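Local coordinates for protein peptide chain release factor subunit 1 (Methanosarcina mazei, PDB 3IR9) that probably directs the termination of translation at the stop codons UAA, UAG and UGA, this chain being its C-terminal domain, at residues V54-L68 against E124-F138. Residues are numbered along the deposited sequence; the frame is centred on the assembly and turned at random.
Sequences VRANLEINSVDVLLL and EFSELADKSNAKVVF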
loop_
_atom_site.group_PDB
_atom_site.type_symbol
_atom_site.label_atom_id
_atom_site.label_comp_id
_atom_site.label_asym_id
_atom_site.label_seq_id
_atom_site.Cartn_x
_atom_site.Cartn_y
_atom_site.Cartn_z
ATOM N N VAL A 54 29.125 -1.201 3.857
ATOM C CA VAL A 54 28.690 -1.354 2.483
ATOM C C VAL A 54 29.009 -0.111 1.643
ATOM O O VAL A 54 29.306 -0.224 0.455
ATOM C CB VAL A 54 27.203 -1.728 2.412
ATOM C CG1 VAL A 54 26.658 -1.503 1.008
ATOM C CG2 VAL A 54 27.018 -3.175 2.836
ATOM N N ARG A 55 28.985 1.069 2.263
ATOM C CA ARG A 55 29.282 2.307 1.532
ATOM C C ARG A 55 30.672 2.284 0.910
ATOM O O ARG A 55 30.831 2.585 -0.272
ATOM C CB ARG A 55 29.133 3.560 2.413
ATOM C CG ARG A 55 29.403 4.852 1.642
ATOM C CD ARG A 55 29.160 6.116 2.457
ATOM N NE ARG A 55 27.742 6.430 2.621
ATOM C CZ ARG A 55 27.055 6.205 3.738
ATOM N NH1 ARG A 55 25.771 6.524 3.812
ATOM N NH2 ARG A 55 27.654 5.661 4.787
ATOM N N ALA A 56 31.668 1.919 1.713
ATOM C CA ALA A 56 33.066 1.931 1.288
ATOM C C ALA A 56 33.368 0.957 0.146
ATOM O O ALA A 56 34.294 1.165 -0.641
ATOM C CB ALA A 56 33.980 1.658 2.479
ATOM N N ASN A 57 32.591 -0.113 0.065
ATOM C CA ASN A 57 32.791 -1.091 -0.988
ATOM C C ASN A 57 32.237 -0.578 -2.307
ATOM O O ASN A 57 32.840 -0.776 -3.362
ATOM C CB ASN A 57 32.170 -2.429 -0.600
ATOM C CG ASN A 57 33.001 -3.172 0.431
ATOM O OD1 ASN A 57 32.613 -3.290 1.594
ATOM N ND2 ASN A 57 34.162 -3.661 0.011
ATOM N N LEU A 58 31.103 0.112 -2.235
ATOM C CA LEU A 58 30.497 0.713 -3.420
ATOM C C LEU A 58 31.413 1.758 -4.036
ATOM O O LEU A 58 31.436 1.942 -5.257
ATOM C CB LEU A 58 29.158 1.354 -3.061
ATOM C CG LEU A 58 28.007 0.374 -2.856
ATOM C CD1 LEU A 58 26.878 1.026 -2.078
ATOM C CD2 LEU A 58 27.514 -0.150 -4.192
ATOM N N GLU A 59 32.166 2.441 -3.177
ATOM C CA GLU A 59 33.068 3.505 -3.610
ATOM C C GLU A 59 34.356 2.945 -4.204
ATOM O O GLU A 59 35.259 3.690 -4.569
ATOM C CB GLU A 59 33.361 4.476 -2.460
ATOM C CG GLU A 59 32.115 5.224 -1.972
ATOM C CD GLU A 59 32.383 6.150 -0.797
ATOM O OE1 GLU A 59 33.389 5.934 -0.085
ATOM O OE2 GLU A 59 31.580 7.089 -0.580
ATOM N N ILE A 60 34.425 1.627 -4.313
ATOM C CA ILE A 60 35.546 0.993 -4.976
ATOM C C ILE A 60 35.039 -0.077 -5.930
ATOM O O ILE A 60 35.788 -0.962 -6.348
ATOM C CB ILE A 60 36.557 0.413 -3.970
ATOM C CG1 ILE A 60 35.905 -0.625 -3.065
ATOM C CG2 ILE A 60 37.124 1.516 -3.114
ATOM C CD1 ILE A 60 36.894 -1.318 -2.163
ATOM N N ASN A 61 33.754 0.010 -6.261
ATOM C CA ASN A 61 33.184 -0.816 -7.318
ATOM C C ASN A 61 33.278 -2.303 -7.025
ATOM O O ASN A 61 33.283 -3.118 -7.946
ATOM C CB ASN A 61 33.902 -0.517 -8.635
ATOM C CG ASN A 61 34.145 0.962 -8.838
ATOM O OD1 ASN A 61 33.208 1.759 -8.860
ATOM N ND2 ASN A 61 35.407 1.339 -8.985
ATOM N N SER A 62 33.358 -2.652 -5.743
ATOM C CA SER A 62 33.540 -4.046 -5.328
ATOM C C SER A 62 32.231 -4.804 -5.095
ATOM O O SER A 62 32.243 -6.009 -4.830
ATOM C CB SER A 62 34.411 -4.129 -4.069
ATOM O OG SER A 62 33.739 -3.611 -2.932
ATOM N N VAL A 63 31.106 -4.105 -5.196
ATOM C CA VAL A 63 29.814 -4.714 -4.886
ATOM C C VAL A 63 29.164 -5.374 -6.100
ATOM O O VAL A 63 28.818 -4.713 -7.081
ATOM C CB VAL A 63 28.849 -3.704 -4.216
ATOM C CG1 VAL A 63 27.402 -4.174 -4.326
ATOM C CG2 VAL A 63 29.251 -3.493 -2.761
ATOM N N ASP A 64 29.016 -6.691 -6.022
ATOM C CA ASP A 64 28.335 -7.448 -7.058
ATOM C C ASP A 64 26.827 -7.310 -6.911
ATOM O O ASP A 64 26.133 -6.996 -7.882
ATOM C CB ASP A 64 28.730 -8.925 -7.001
ATOM C CG ASP A 64 28.176 -9.717 -8.167
ATOM O OD1 ASP A 64 27.925 -9.104 -9.230
ATOM O OD2 ASP A 64 27.993 -10.944 -8.018
ATOM N N VAL A 65 26.332 -7.545 -5.694
ATOM C CA VAL A 65 24.906 -7.438 -5.377
ATOM C C VAL A 65 24.659 -6.556 -4.147
ATOM O O VAL A 65 25.265 -6.763 -3.096
ATOM C CB VAL A 65 24.277 -8.820 -5.097
ATOM C CG1 VAL A 65 22.799 -8.669 -4.790
ATOM C CG2 VAL A 65 24.484 -9.762 -6.272
ATOM N N LEU A 66 23.763 -5.579 -4.284
ATOM C CA LEU A 66 23.435 -4.666 -3.187
ATOM C C LEU A 66 22.053 -4.947 -2.601
ATOM O O LEU A 66 21.072 -5.048 -3.335
ATOM C CB LEU A 66 23.509 -3.215 -3.665
ATOM C CG LEU A 66 23.067 -2.119 -2.695
ATOM C CD1 LEU A 66 23.954 -2.073 -1.445
ATOM C CD2 LEU A 66 23.052 -0.775 -3.413
ATOM N N LEU A 67 21.976 -5.066 -1.278
ATOM C CA LEU A 67 20.706 -5.348 -0.610
ATOM C C LEU A 67 20.250 -4.216 0.321
ATOM O O LEU A 67 20.974 -3.810 1.229
ATOM C CB LEU A 67 20.773 -6.679 0.149
ATOM C CG LEU A 67 21.094 -7.917 -0.698
ATOM C CD1 LEU A 67 22.578 -8.251 -0.639
ATOM C CD2 LEU A 67 20.280 -9.114 -0.243
ATOM N N LEU A 68 19.039 -3.717 0.077
ATOM C CA LEU A 68 18.447 -2.628 0.858
ATOM C C LEU A 68 17.043 -3.023 1.338
ATOM O O LEU A 68 16.236 -3.523 0.555
ATOM C CB LEU A 68 18.376 -1.348 0.010
ATOM C CG LEU A 68 19.600 -0.968 -0.842
ATOM C CD1 LEU A 68 19.356 0.293 -1.656
ATOM C CD2 LEU A 68 20.843 -0.804 0.023
ATOM N N GLU A 124 21.488 7.351 -2.593
ATOM C CA GLU A 124 22.946 7.363 -2.698
ATOM C C GLU A 124 23.520 6.000 -3.061
ATOM O O GLU A 124 24.433 5.898 -3.880
ATOM C CB GLU A 124 23.572 7.848 -1.386
ATOM C CG GLU A 124 25.089 7.691 -1.331
ATOM C CD GLU A 124 25.626 7.662 0.095
ATOM O OE1 GLU A 124 24.817 7.780 1.038
ATOM O OE2 GLU A 124 26.854 7.518 0.278
ATOM N N PHE A 125 22.976 4.956 -2.442
ATOM C CA PHE A 125 23.513 3.609 -2.590
ATOM C C PHE A 125 23.155 2.994 -3.938
ATOM O O PHE A 125 23.881 2.145 -4.453
ATOM C CB PHE A 125 23.064 2.723 -1.421
ATOM C CG PHE A 125 23.787 3.015 -0.122
ATOM C CD1 PHE A 125 24.106 4.316 0.237
ATOM C CD2 PHE A 125 24.138 1.989 0.743
ATOM C CE1 PHE A 125 24.765 4.585 1.427
ATOM C CE2 PHE A 125 24.796 2.254 1.936
ATOM C CZ PHE A 125 25.109 3.552 2.274
ATOM N N SER A 126 22.045 3.444 -4.513
ATOM C CA SER A 126 21.630 3.006 -5.840
ATOM C C SER A 126 22.411 3.743 -6.927
ATOM O O SER A 126 22.725 3.175 -7.976
ATOM C CB SER A 126 20.133 3.229 -6.017
ATOM O OG SER A 126 19.417 2.538 -5.013
ATOM N N GLU A 127 22.721 5.010 -6.662
ATOM C CA GLU A 127 23.569 5.810 -7.542
ATOM C C GLU A 127 24.949 5.163 -7.672
ATOM O O GLU A 127 25.480 5.026 -8.773
ATOM C CB GLU A 127 23.712 7.236 -6.994
ATOM C CG GLU A 127 22.390 7.967 -6.733
ATOM C CD GLU A 127 22.572 9.256 -5.932
ATOM O OE1 GLU A 127 21.642 10.093 -5.915
ATOM O OE2 GLU A 127 23.649 9.433 -5.318
ATOM N N LEU A 128 25.524 4.769 -6.539
ATOM C CA LEU A 128 26.826 4.114 -6.533
ATOM C C LEU A 128 26.744 2.716 -7.128
ATOM O O LEU A 128 27.605 2.325 -7.913
ATOM C CB LEU A 128 27.383 4.039 -5.114
ATOM C CG LEU A 128 27.471 5.362 -4.369
ATOM C CD1 LEU A 128 28.155 5.151 -3.039
ATOM C CD2 LEU A 128 28.221 6.369 -5.212
ATOM N N ALA A 129 25.719 1.958 -6.745
ATOM C CA ALA A 129 25.508 0.638 -7.324
ATOM C C ALA A 129 25.536 0.752 -8.838
ATOM O O ALA A 129 26.342 0.103 -9.504
ATOM C CB ALA A 129 24.186 0.045 -6.862
ATOM N N ASP A 130 24.661 1.596 -9.375
ATOM C CA ASP A 130 24.551 1.776 -10.816
ATOM C C ASP A 130 25.919 2.100 -11.416
ATOM O O ASP A 130 26.320 1.538 -12.438
ATOM C CB ASP A 130 23.554 2.892 -11.129
ATOM C CG ASP A 130 22.769 2.635 -12.399
ATOM O OD1 ASP A 130 21.900 1.733 -12.391
ATOM O OD2 ASP A 130 23.016 3.342 -13.400
ATOM N N LYS A 131 26.628 3.012 -10.762
ATOM C CA LYS A 131 27.982 3.387 -11.157
ATOM C C LYS A 131 28.877 2.171 -11.436
ATOM O O LYS A 131 29.435 2.049 -12.529
ATOM C CB LYS A 131 28.592 4.319 -10.097
ATOM C CG LYS A 131 30.015 4.001 -9.653
ATOM C CD LYS A 131 30.306 4.675 -8.311
ATOM C CE LYS A 131 31.394 3.953 -7.520
ATOM N NZ LYS A 131 32.766 4.316 -7.966
ATOM N N SER A 132 28.983 1.266 -10.463
ATOM C CA SER A 132 29.898 0.125 -10.567
ATOM C C SER A 132 29.257 -1.122 -11.175
ATOM O O SER A 132 29.811 -2.215 -11.080
ATOM C CB SER A 132 30.531 -0.205 -9.200
ATOM O OG SER A 132 29.609 -0.790 -8.292
ATOM N N ASN A 133 28.097 -0.954 -11.804
ATOM C CA ASN A 133 27.371 -2.074 -12.400
ATOM C C ASN A 133 26.868 -3.094 -11.389
ATOM O O ASN A 133 26.443 -4.191 -11.760
ATOM C CB ASN A 133 28.222 -2.779 -13.454
ATOM C CG ASN A 133 27.723 -2.536 -14.852
ATOM O OD1 ASN A 133 27.782 -3.424 -15.703
ATOM N ND2 ASN A 133 27.215 -1.334 -15.100
ATOM N N ALA A 134 26.927 -2.732 -10.113
ATOM C CA ALA A 134 26.359 -3.566 -9.070
ATOM C C ALA A 134 24.881 -3.797 -9.375
ATOM O O ALA A 134 24.205 -2.920 -9.926
ATOM C CB ALA A 134 26.534 -2.911 -7.697
ATOM N N LYS A 135 24.393 -4.987 -9.034
ATOM C CA LYS A 135 22.972 -5.304 -9.147
ATOM C C LYS A 135 22.207 -4.796 -7.914
ATOM O O LYS A 135 22.626 -5.018 -6.776
ATOM C CB LYS A 135 22.767 -6.815 -9.346
ATOM C CG LYS A 135 23.174 -7.335 -10.732
ATOM C CD LYS A 135 22.950 -8.845 -10.878
ATOM C CE LYS A 135 24.249 -9.631 -10.762
ATOM N NZ LYS A 135 25.101 -9.495 -11.981
ATOM N N VAL A 136 21.090 -4.111 -8.147
ATOM C CA VAL A 136 20.316 -3.507 -7.061
ATOM C C VAL A 136 19.036 -4.292 -6.737
ATOM O O VAL A 136 18.120 -4.369 -7.559
ATOM C CB VAL A 136 19.948 -2.041 -7.381
ATOM C CG1 VAL A 136 19.529 -1.313 -6.112
ATOM C CG2 VAL A 136 21.121 -1.328 -8.042
ATOM N N VAL A 137 18.992 -4.866 -5.534
ATOM C CA VAL A 137 17.846 -5.644 -5.055
ATOM C C VAL A 137 17.203 -5.020 -3.813
ATOM O O VAL A 137 17.900 -4.591 -2.894
ATOM C CB VAL A 137 18.257 -7.084 -4.688
ATOM C CG1 VAL A 137 17.143 -7.765 -3.901
ATOM C CG2 VAL A 137 18.610 -7.878 -5.935
ATOM N N PHE A 138 15.871 -4.983 -3.786
ATOM C CA PHE A 138 15.144 -4.461 -2.632
ATOM C C PHE A 138 14.494 -5.588 -1.842
ATOM O O PHE A 138 14.216 -6.652 -2.391
ATOM C CB PHE A 138 14.098 -3.440 -3.072
ATOM C CG PHE A 138 14.684 -2.228 -3.742
ATOM C CD1 PHE A 138 15.121 -1.146 -2.992
ATOM C CD2 PHE A 138 14.803 -2.174 -5.121
ATOM C CE1 PHE A 138 15.664 -0.023 -3.611
ATOM C CE2 PHE A 138 15.345 -1.059 -5.747
ATOM C CZ PHE A 138 15.776 0.017 -4.990
HETATM O O HOH W 1 29.215 7.881 -1.815
#
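R55 leaves helix 54-58 with CG anti to the backbone N and bends at chi3, which turns its guanidinium side-on to the carboxylate of E124 and lays one face over the rim of F125. NE reaches E124 OE2 at 2.7 Å and NH1 reaches OE1 of the same carboxylate at 3.2 Å, both on the syn side; the two planes lie 22° apart, so the salt bridge is close to flat. NH1 also forms a salt bridge with E51. F125 presents its edge: CZ sits over the guanidinium face and the planes are nearly perpendicular (89°). With an alanine in place of R55, E124 and E51 would probably lose their cationic partner and the rim of F125 the flat group against it. A water donates to both E59 OE2 and E124 OE2.

Deeper in, L58 CD1 approaches F125 CD2 at 4.0 Å, while L58 CB meets L128 CB. L66 CD2 packs on A129 CB at 3.7 Å, joining strand to helix, with F125 CB 4.0 Å from the same methyl. Where helix 54-58 ends in a Schellman motif (S62 N to N57 O, N61 N to L58 O; N61 at the positive-phi C-prime position), K131 NZ donates to N61 OD1 at 2.7 Å.

Beyond both turns the segments pair as parallel strands: K135 N binds D64 O, L66 N binds K135 O (2.8 Å), V137 N binds L66 O, and L68 N bonds weakly to V137 O.

The axes of 54-58 and 124-131 approach to 10.0 Å at 33°, and 124-131 runs nearly antiparallel to strand 66-68. Strand 63-69, helix 121-131 and strand 135-139 form a beta-alpha-beta crossover in eRF1 domain 3, its connection interrupted by the antiparallel sheet of 75-81, 87-92 and 113-120. Strand 63-69 lies between 135-139 and 156-160, whose I156 touches F125; Y4 of the second subunit packs on V65 and V137.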